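Local atomic coordinates of alkylhalidase CmlS (Streptomyces venezuelae, PDB entry 3I3L), a protein that binds FAD covalently and probably acts as a flavin-dependent halogenase in the biosynthesis of the antibiotic chloramphenicol. Residues D136-R139 with T144-E147; K468-I473 with L550-V555; A513-D518 with V555-E560. One frame throughout, in Å; residues are numbered along the deposited sequence.

Contact 1: residues D136-R139 with T144-E147; sequences DEAR and TVHE
R139 and E147 supply the charged part of this contact. NH2 of R139 donates to OE2 of E147 over 3.0 Å, fairly straight at 159°, in a salt bridge of one nitrogen to one oxygen. The oxygen lies close to the guanidinium plane, yet the nitrogen stands above the carboxylate, the two planes being turned 63° apart. E147 keeps its other oxygen, OE1, for the backbone N of F57.

Water extends the pairing. One molecule accepts from R139 NE and sits beside D136 OD1 and E147 OE2, 2.6 Å from the latter. A second accepts from R139 NH2 at 2.8 Å and also from E147 N, tying the guanidinium to the end of the strand. With an alanine in place of E147, R139 NH2 would probably lose its anionic mate and F57 N its carboxylate acceptor.

The apolar part belongs to V145. With chi1 at 168°, its CG1 points away from the backbone N and lies over one guanidinium face, 3.5 Å from R139 NH2. Its other methyl, CG2, meets R139 CG and, 4.4 Å away, A138 CB; alanine, with a single methyl, is small enough for this buried helix face.

The whole is a helix-to-strand connection, in which helix 127-140 packs against edge strand 144-146 of the parallel part of a Rossmann-type FAD-binding domain.

Contact 2: residues K468-I473 with L550-V555; sequences KRLNSI and LSTQIV
L470 reaches out from helix 456-471 and divides its two methyls between two residues one turn apart on helix 551-560. CD2 meets CG2 of V555 at 3.6 Å, the two side chains passing alongside each other and pointing opposite ways. CD1 turns to CG2 of T552, 4.0 Å away, and there the approach is slanted. A forked leucine suits this place because one stem can serve two neighbours at once.

T552 turns its methyl rather than its hydroxyl to the leucine: CG2 lies anti to the backbone N (OG1 chi1 -63°), while OG1 lies beside that nitrogen. A threonine thus fits a position at the border of the apolar patch, where one branch is greasy and the other polar. V555, buried, brings a short branched chain that keeps its bulk close to the helix backbone, within reach of the leucine. Its chi1 of -9° is nearly eclipsed, so the exact placing of its methyls deserves some caution.

The contact rests on apolar overlap alone, and no hydrogen bond passes between the segments. The nearest CA atoms, those of L470 and T552, are 8.7 Å apart.

Behind L470 its helix ends. S472 OG turns back to donate to R469 O at 2.7 Å, and I473 N bonds to L470 O as the chain leaves for strand 473-478. Y535 of helix 535-543 touches both L470 and T552, and M559, one turn beyond V555, also meets L470. What results is helix-helix packing through one leucine, where the C-terminal end of helix 456-471 meets the first turns of helix 551-560 in the C-terminal domain of CmlS.

Contact 3: residues A513-D518 with V555-E560; sequences AQYPMD and VVRLME
Y515 and R557 meet through carbon. CG of R557 comes up at the edge of the tyrosine ring, near its plane, 4.1 Å from CE2. The guanidinium is not laid on the ring: the two planes stand 70° apart, and it is the CG methylene of the arginine that does the touching. Beside it the long, flexible side chain of Q514 ends near R557 CD, a loose approach that suits an exposed loop residue. The overlap is small, burying only 107 Å² in all.

In R557, chi1 (-81°) sets CG beside the backbone N, toward the ring; the bend at chi2 (-45°) then turns the rest of the chain aside, extended as far as NE. The guanidinium is held from its own helix: NH2 makes a salt bridge of 2.8 Å to OE1 of E560, three residues on, and CG1 of V556 lies at its edge in the plane. E560 in turn uses OE2 to accept from the backbone N of G578. An arginine fits here because its aliphatic part can pack while its charge is paired.

Further out, Y515 also lies on Q553 and I554, so the broad ring spans one turn of helix 551-560. The loop is fixed beyond it by a backbone bond between M517 and E502 and by D518, whose OD1 caps helix 519-531 at A521 N while OD2 pairs with R547. In the C-terminal domain, this is a surface loop that leads from strand 511-512 to an N-capped helix and drapes an aromatic ring against helix 551-560.

In the fold
Contacts 2 and 3 are neighbours, their centres 12 Å apart, and both are built on helix 551-560 with V555 common to their ranges. They touch directly, for instance where I473 CD1 lies 3.8 Å from M559 CE. The helix is thus gripped by helix 456-471 and by loop 513-518, and the segments of both contacts belong to the C-terminal domain. Contact 1 belongs to the FAD-binding domain, with its centre 49 Å from that of contact 2 and 41 Å from that of contact 3. It is the one near the cofactor: the E147 side chain is about 9 Å from FAD and about 5 Å from that of E53, which binds it.

Contact 1: residues D136-R139 with T144-E147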
# COMPACT_ATOMS: atom_id res chain seq x y z
N ASP A 136 21.00 0.59 11.26
CA ASP A 136 22.14 -0.09 11.85
C ASP A 136 22.46 -1.35 11.07
O ASP A 136 23.60 -1.68 10.87
CB ASP A 136 21.84 -0.44 13.32
CG ASP A 136 21.87 0.77 14.20
OD1 ASP A 136 22.21 1.86 13.73
OD2 ASP A 136 21.53 0.65 15.41
N GLU A 137 21.43 -2.07 10.63
CA GLU A 137 21.72 -3.16 9.72
C GLU A 137 22.49 -2.67 8.48
O GLU A 137 23.51 -3.28 8.11
CB GLU A 137 20.46 -3.95 9.36
CG GLU A 137 20.75 -5.08 8.46
CD GLU A 137 21.64 -6.11 9.12
OE1 GLU A 137 21.50 -6.29 10.35
OE2 GLU A 137 22.45 -6.75 8.38
N ALA A 138 22.06 -1.55 7.88
CA ALA A 138 22.75 -0.99 6.70
C ALA A 138 24.24 -0.72 6.99
O ALA A 138 25.12 -1.14 6.20
CB ALA A 138 22.08 0.30 6.18
N ARG A 139 24.50 -0.07 8.14
CA ARG A 139 25.87 0.17 8.62
C ARG A 139 26.70 -1.11 8.65
O ARG A 139 27.79 -1.14 8.11
CB ARG A 139 25.85 0.79 10.04
CG ARG A 139 25.73 2.32 10.06
CD ARG A 139 25.89 2.83 11.49
NE ARG A 139 25.22 4.11 11.69
CZ ARG A 139 25.82 5.28 11.53
NH1 ARG A 139 27.10 5.32 11.19
NH2 ARG A 139 25.15 6.42 11.70
N THR A 144 27.71 3.20 3.83
CA THR A 144 28.09 4.43 4.51
C THR A 144 26.86 5.19 4.98
O THR A 144 25.96 5.49 4.16
CB THR A 144 28.89 5.36 3.51
OG1 THR A 144 29.98 4.62 2.96
CG2 THR A 144 29.43 6.63 4.23
N VAL A 145 26.81 5.54 6.26
CA VAL A 145 25.65 6.22 6.78
C VAL A 145 26.10 7.46 7.54
O VAL A 145 26.91 7.36 8.43
CB VAL A 145 24.77 5.28 7.73
CG1 VAL A 145 23.73 6.09 8.50
CG2 VAL A 145 24.11 4.13 6.96
N HIS A 146 25.56 8.63 7.19
CA HIS A 146 25.80 9.84 7.93
C HIS A 146 24.51 10.34 8.58
O HIS A 146 23.64 10.94 7.91
CB HIS A 146 26.34 10.96 7.02
CG HIS A 146 27.54 10.58 6.20
ND1 HIS A 146 28.71 10.13 6.78
CD2 HIS A 146 27.78 10.64 4.87
CE1 HIS A 146 29.61 9.91 5.83
NE2 HIS A 146 29.07 10.22 4.66
N GLU A 147 24.40 10.15 9.89
CA GLU A 147 23.33 10.73 10.67
C GLU A 147 23.65 12.19 10.91
O GLU A 147 24.78 12.61 10.69
CB GLU A 147 23.12 9.99 11.99
CG GLU A 147 22.43 8.65 11.81
CD GLU A 147 22.27 7.92 13.09
OE1 GLU A 147 21.93 8.55 14.13
OE2 GLU A 147 22.46 6.68 13.09
O HOH W 1 22.12 4.26 12.35
O HOH W 2 26.60 8.80 11.40

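Contact 2: residues K468-I473 with L550-V555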
# COMPACT_ATOMS: atom_id res chain seq x y z
N LYS A 468 -19.38 -20.09 -9.90
CA LYS A 468 -20.63 -20.07 -10.62
C LYS A 468 -20.65 -19.08 -11.79
O LYS A 468 -21.26 -19.37 -12.83
CB LYS A 468 -21.79 -19.80 -9.65
CG LYS A 468 -23.09 -19.39 -10.32
CD LYS A 468 -24.31 -20.14 -9.78
CE LYS A 468 -24.71 -21.26 -10.77
NZ LYS A 468 -25.91 -22.09 -10.42
N ARG A 469 -20.02 -17.92 -11.65
CA ARG A 469 -20.09 -16.90 -12.71
C ARG A 469 -19.21 -17.32 -13.88
O ARG A 469 -19.64 -17.30 -15.05
CB ARG A 469 -19.73 -15.52 -12.21
CG ARG A 469 -20.78 -14.85 -11.38
CD ARG A 469 -20.08 -13.77 -10.55
NE ARG A 469 -21.01 -12.97 -9.75
CZ ARG A 469 -21.58 -11.85 -10.16
NH1 ARG A 469 -21.35 -11.35 -11.38
NH2 ARG A 469 -22.42 -11.20 -9.34
N LEU A 470 -17.99 -17.73 -13.57
CA LEU A 470 -17.05 -18.16 -14.60
C LEU A 470 -17.67 -19.32 -15.40
O LEU A 470 -17.56 -19.37 -16.64
CB LEU A 470 -15.72 -18.58 -13.97
CG LEU A 470 -14.82 -17.44 -13.46
CD1 LEU A 470 -13.74 -17.94 -12.60
CD2 LEU A 470 -14.19 -16.69 -14.66
N ASN A 471 -18.33 -20.25 -14.69
CA ASN A 471 -18.88 -21.45 -15.35
C ASN A 471 -20.02 -21.10 -16.28
O ASN A 471 -20.23 -21.80 -17.27
CB ASN A 471 -19.30 -22.55 -14.33
CG ASN A 471 -18.10 -23.29 -13.72
OD1 ASN A 471 -18.19 -23.86 -12.64
ND2 ASN A 471 -16.97 -23.27 -14.41
N SER A 472 -20.71 -20.00 -15.99
CA SER A 472 -21.85 -19.58 -16.79
C SER A 472 -21.43 -18.90 -18.08
O SER A 472 -22.28 -18.53 -18.88
CB SER A 472 -22.77 -18.63 -16.01
OG SER A 472 -22.17 -17.36 -15.94
N ILE A 473 -20.12 -18.73 -18.26
CA ILE A 473 -19.61 -18.00 -19.40
C ILE A 473 -19.41 -18.95 -20.58
O ILE A 473 -18.46 -19.73 -20.65
CB ILE A 473 -18.28 -17.29 -19.09
CG1 ILE A 473 -18.54 -16.10 -18.12
CG2 ILE A 473 -17.59 -16.82 -20.37
CD1 ILE A 473 -17.26 -15.46 -17.62
N LEU A 550 -2.76 -21.74 -12.56
CA LEU A 550 -3.07 -20.30 -12.62
C LEU A 550 -4.39 -19.92 -13.36
O LEU A 550 -4.98 -18.88 -13.11
CB LEU A 550 -1.92 -19.50 -13.25
CG LEU A 550 -0.43 -19.61 -12.86
CD1 LEU A 550 -0.21 -19.91 -11.38
CD2 LEU A 550 0.35 -20.57 -13.81
N SER A 551 -4.85 -20.79 -14.26
CA SER A 551 -5.94 -20.48 -15.16
C SER A 551 -7.09 -19.63 -14.59
O SER A 551 -7.53 -18.67 -15.24
CB SER A 551 -6.43 -21.75 -15.86
OG SER A 551 -7.09 -22.60 -14.95
N THR A 552 -7.54 -19.91 -13.37
CA THR A 552 -8.61 -19.10 -12.81
C THR A 552 -8.17 -17.65 -12.57
O THR A 552 -8.95 -16.68 -12.76
CB THR A 552 -9.14 -19.70 -11.53
OG1 THR A 552 -9.70 -20.98 -11.82
CG2 THR A 552 -10.19 -18.82 -10.92
N GLN A 553 -6.92 -17.49 -12.15
CA GLN A 553 -6.38 -16.17 -11.83
C GLN A 553 -6.15 -15.44 -13.15
O GLN A 553 -6.45 -14.26 -13.28
CB GLN A 553 -5.06 -16.30 -11.04
CG GLN A 553 -5.19 -16.86 -9.62
CD GLN A 553 -5.45 -18.39 -9.58
OE1 GLN A 553 -5.68 -19.06 -10.62
NE2 GLN A 553 -5.44 -18.93 -8.37
N ILE A 554 -5.65 -16.17 -14.14
CA ILE A 554 -5.36 -15.61 -15.44
C ILE A 554 -6.63 -15.03 -16.09
O ILE A 554 -6.63 -13.89 -16.53
CB ILE A 554 -4.63 -16.63 -16.34
CG1 ILE A 554 -3.21 -16.84 -15.83
CG2 ILE A 554 -4.58 -16.16 -17.78
CD1 ILE A 554 -2.41 -17.87 -16.58
N VAL A 555 -7.74 -15.77 -16.08
CA VAL A 555 -8.91 -15.22 -16.70
C VAL A 555 -9.55 -14.12 -15.87
O VAL A 555 -10.08 -13.15 -16.44
CB VAL A 555 -9.98 -16.28 -17.30
CG1 VAL A 555 -9.49 -17.71 -17.31
CG2 VAL A 555 -11.30 -16.11 -16.66

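Contact 3: residues A513-D518 with V555-E560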
# COMPACT_ATOMS: atom_id res chain seq x y z
N ALA A 513 -0.38 -7.42 -16.75
CA ALA A 513 1.06 -7.53 -16.51
C ALA A 513 1.43 -8.54 -15.41
O ALA A 513 2.60 -8.88 -15.26
CB ALA A 513 1.67 -6.16 -16.18
N GLN A 514 0.43 -9.03 -14.67
CA GLN A 514 0.66 -9.91 -13.51
C GLN A 514 1.15 -11.31 -13.83
O GLN A 514 1.59 -12.01 -12.92
CB GLN A 514 -0.58 -9.98 -12.61
CG GLN A 514 -1.13 -8.61 -12.21
CD GLN A 514 -2.03 -7.98 -13.27
OE1 GLN A 514 -2.05 -8.41 -14.41
NE2 GLN A 514 -2.77 -6.93 -12.89
N TYR A 515 1.09 -11.74 -15.10
CA TYR A 515 1.54 -13.08 -15.50
C TYR A 515 2.39 -13.10 -16.78
O TYR A 515 2.09 -12.43 -17.73
CB TYR A 515 0.37 -14.08 -15.60
CG TYR A 515 -0.34 -14.27 -14.30
CD1 TYR A 515 0.16 -15.16 -13.33
CD2 TYR A 515 -1.46 -13.51 -13.97
CE1 TYR A 515 -0.47 -15.30 -12.07
CE2 TYR A 515 -2.10 -13.64 -12.73
CZ TYR A 515 -1.59 -14.53 -11.78
OH TYR A 515 -2.24 -14.65 -10.59
N PRO A 516 3.47 -13.89 -16.78
CA PRO A 516 4.35 -14.02 -17.94
C PRO A 516 3.77 -15.00 -18.93
O PRO A 516 3.40 -16.11 -18.56
CB PRO A 516 5.65 -14.62 -17.34
CG PRO A 516 5.32 -14.96 -15.90
CD PRO A 516 3.83 -14.86 -15.73
N MET A 517 3.70 -14.61 -20.20
CA MET A 517 3.17 -15.49 -21.21
C MET A 517 4.17 -15.65 -22.37
O MET A 517 5.13 -14.91 -22.47
CB MET A 517 1.78 -14.99 -21.64
CG MET A 517 0.79 -14.74 -20.48
SD MET A 517 -0.28 -16.13 -19.96
CE MET A 517 0.73 -17.39 -20.53
N ASP A 518 3.96 -16.65 -23.22
CA ASP A 518 4.82 -16.87 -24.39
C ASP A 518 3.98 -16.89 -25.68
O ASP A 518 2.75 -16.72 -25.61
CB ASP A 518 5.60 -18.19 -24.25
CG ASP A 518 4.77 -19.29 -23.59
OD1 ASP A 518 3.81 -19.79 -24.22
OD2 ASP A 518 5.08 -19.66 -22.43
N VAL A 555 -7.74 -15.77 -16.08
CA VAL A 555 -8.91 -15.22 -16.70
C VAL A 555 -9.55 -14.12 -15.87
O VAL A 555 -10.08 -13.15 -16.44
CB VAL A 555 -9.98 -16.28 -17.30
CG1 VAL A 555 -9.49 -17.71 -17.31
CG2 VAL A 555 -11.30 -16.11 -16.66
N VAL A 556 -9.52 -14.23 -14.55
CA VAL A 556 -10.06 -13.13 -13.73
C VAL A 556 -9.27 -11.82 -13.96
O VAL A 556 -9.85 -10.72 -14.09
CB VAL A 556 -10.14 -13.49 -12.20
CG1 VAL A 556 -10.46 -12.26 -11.37
CG2 VAL A 556 -11.22 -14.56 -11.95
N ARG A 557 -7.96 -11.94 -14.01
CA ARG A 557 -7.15 -10.75 -14.24
C ARG A 557 -7.41 -10.16 -15.63
O ARG A 557 -7.53 -8.96 -15.76
CB ARG A 557 -5.66 -11.02 -14.03
CG ARG A 557 -5.22 -11.00 -12.56
CD ARG A 557 -5.85 -9.79 -11.85
NE ARG A 557 -5.73 -9.82 -10.39
CZ ARG A 557 -6.60 -10.37 -9.53
NH1 ARG A 557 -6.38 -10.30 -8.23
NH2 ARG A 557 -7.69 -10.99 -9.96
N LEU A 558 -7.56 -11.01 -16.64
CA LEU A 558 -7.89 -10.52 -18.00
C LEU A 558 -9.25 -9.85 -18.05
O LEU A 558 -9.46 -8.90 -18.82
CB LEU A 558 -7.78 -11.62 -19.07
CG LEU A 558 -6.34 -12.00 -19.40
CD1 LEU A 558 -6.26 -13.44 -19.98
CD2 LEU A 558 -5.66 -10.95 -20.31
N MET A 559 -10.16 -10.32 -17.22
CA MET A 559 -11.46 -9.71 -17.16
C MET A 559 -11.31 -8.32 -16.52
O MET A 559 -11.78 -7.34 -17.09
CB MET A 559 -12.51 -10.60 -16.45
CG MET A 559 -12.95 -11.84 -17.32
SD MET A 559 -14.07 -13.04 -16.62
CE MET A 559 -15.54 -12.18 -16.66
N GLU A 560 -10.66 -8.25 -15.34
CA GLU A 560 -10.43 -6.96 -14.64
C GLU A 560 -9.62 -5.96 -15.50
O GLU A 560 -9.83 -4.76 -15.41
CB GLU A 560 -9.71 -7.15 -13.30
CG GLU A 560 -10.59 -7.63 -12.18
CD GLU A 560 -9.82 -8.43 -11.11
OE1 GLU A 560 -8.60 -8.69 -11.27
OE2 GLU A 560 -10.47 -8.82 -10.09